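Local coordinates for protein polysialic acid O-acetyltransferase (Escherichia coli, PDB 3JQY) that transfers acetyl groups from acetyl-CoA to the O7 or O9 hydroxyls of long capsular polysialic acid chains, at residues B[149-152]-B[153-156]. Numbering follows the deposited sequence.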
loop_
_atom_site.group_PDB
_atom_site.type_symbol
_atom_site.label_atom_id
_atom_site.label_comp_id
_atom_site.label_asym_id
_atom_site.label_seq_id
_atom_site.Cartn_x
_atom_site.Cartn_y
_atom_site.Cartn_z
ATOM N N ILE B 149 12.723 18.597 8.810
ATOM C CA ILE B 149 13.605 18.773 7.659
ATOM C C ILE B 149 13.983 20.252 7.563
ATOM O O ILE B 149 13.142 21.127 7.769
ATOM C CB ILE B 149 12.935 18.299 6.368
ATOM C CG1 ILE B 149 12.714 16.788 6.429
ATOM C CG2 ILE B 149 13.782 18.654 5.147
ATOM C CD1 ILE B 149 11.853 16.257 5.296
ATOM N N PHE B 150 15.257 20.516 7.283
ATOM C CA PHE B 150 15.794 21.877 7.298
ATOM C C PHE B 150 16.413 22.274 5.955
ATOM O O PHE B 150 16.937 21.432 5.218
ATOM C CB PHE B 150 16.879 22.029 8.378
ATOM C CG PHE B 150 16.477 21.547 9.747
ATOM C CD1 PHE B 150 15.959 22.428 10.684
ATOM C CD2 PHE B 150 16.649 20.220 10.109
ATOM C CE1 PHE B 150 15.598 21.992 11.953
ATOM C CE2 PHE B 150 16.283 19.776 11.372
ATOM C CZ PHE B 150 15.764 20.668 12.297
ATOM N N ASP B 151 16.362 23.568 5.648
ATOM C CA ASP B 151 17.144 24.119 4.540
ATOM C C ASP B 151 18.607 24.217 4.981
ATOM O O ASP B 151 18.893 24.745 6.055
ATOM C CB ASP B 151 16.614 25.503 4.166
ATOM C CG ASP B 151 17.332 26.096 2.981
ATOM O OD1 ASP B 151 16.785 25.995 1.869
ATOM O OD2 ASP B 151 18.442 26.652 3.158
ATOM N N ILE B 152 19.532 23.694 4.175
ATOM C CA ILE B 152 20.929 23.601 4.610
ATOM C C ILE B 152 21.601 24.967 4.658
ATOM O O ILE B 152 22.649 25.130 5.286
ATOM C CB ILE B 152 21.784 22.672 3.716
ATOM C CG1 ILE B 152 21.690 23.086 2.249
ATOM C CG2 ILE B 152 21.386 21.212 3.902
ATOM C CD1 ILE B 152 22.582 22.261 1.330
ATOM N N HIS B 153 20.996 25.943 3.991
ATOM C CA HIS B 153 21.583 27.278 3.923
ATOM C C HIS B 153 21.018 28.247 4.958
ATOM O O HIS B 153 21.770 29.005 5.577
ATOM C CB HIS B 153 21.473 27.820 2.501
ATOM C CG HIS B 153 22.087 26.914 1.481
ATOM N ND1 HIS B 153 23.451 26.783 1.328
ATOM C CD2 HIS B 153 21.527 26.061 0.589
ATOM C CE1 HIS B 153 23.705 25.905 0.374
ATOM N NE2 HIS B 153 22.554 25.453 -0.092
ATOM N N SER B 154 19.706 28.217 5.166
ATOM C CA SER B 154 19.104 29.011 6.235
ATOM C C SER B 154 19.224 28.291 7.576
ATOM O O SER B 154 19.197 28.923 8.633
ATOM C CB SER B 154 17.637 29.319 5.933
ATOM O OG SER B 154 16.820 28.168 6.112
ATOM N N LYS B 155 19.355 26.967 7.517
ATOM C CA LYS B 155 19.441 26.121 8.710
ATOM C C LYS B 155 18.128 26.055 9.495
ATOM O O LYS B 155 18.080 25.495 10.594
ATOM C CB LYS B 155 20.603 26.550 9.616
ATOM C CG LYS B 155 21.973 26.423 8.954
ATOM C CD LYS B 155 23.111 26.684 9.938
ATOM C CE LYS B 155 23.138 25.641 11.051
ATOM N NZ LYS B 155 24.319 25.807 11.949
ATOM N N LYS B 156 17.068 26.621 8.922
ATOM C CA LYS B 156 15.758 26.623 9.555
ATOM C C LYS B 156 14.877 25.472 9.073
ATOM O O LYS B 156 15.021 24.986 7.952
ATOM C CB LYS B 156 15.050 27.950 9.297
ATOM C CG LYS B 156 15.760 29.145 9.925
ATOM C CD LYS B 156 15.000 30.437 9.686
ATOM C CE LYS B 156 15.658 31.600 10.417
ATOM N NZ LYS B 156 14.953 32.886 10.157
#
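D151 folds back onto H153, S154 and K155 in an Asx motif at the tip of a hairpin-like loop that leaves the left-handed β-helix between strands 139-142 and 164-166. Two backbone hydrogen bonds close the turn. One runs from D151 N to K156 O (3.0 Å), the other from K155 N to D151 O (2.7 Å). K155 has a positive phi (69°), the left-handed helical conformation by which the chain turns back toward D151. Within the turn, D151 OD2 accepts two amides: S154 N comes in on its anti side at 2.8 Å, and H153 N approaches from above the carboxylate plane, on the opposite face. The carboxylate can reach back over these amides because CG stands anti to the backbone N (chi1 -177°). With an alanine here, the amides of H153 and S154 would probably lose their shared side-chain acceptor, leaving the turn freer to change shape. S154 adds an ST turn, its OG accepting from K156 N at 3.2 Å.

The loop reaches a second subunit, where I149 and F150 join an antiparallel β-ladder and I152 O accepts a hydrogen bond from H239 of that chain. At the apex the side chains of I152 and H153 run alongside each other in a CH-π contact, with I152 CG1 over one face of the imidazole and 3.4 Å from H153 CD2.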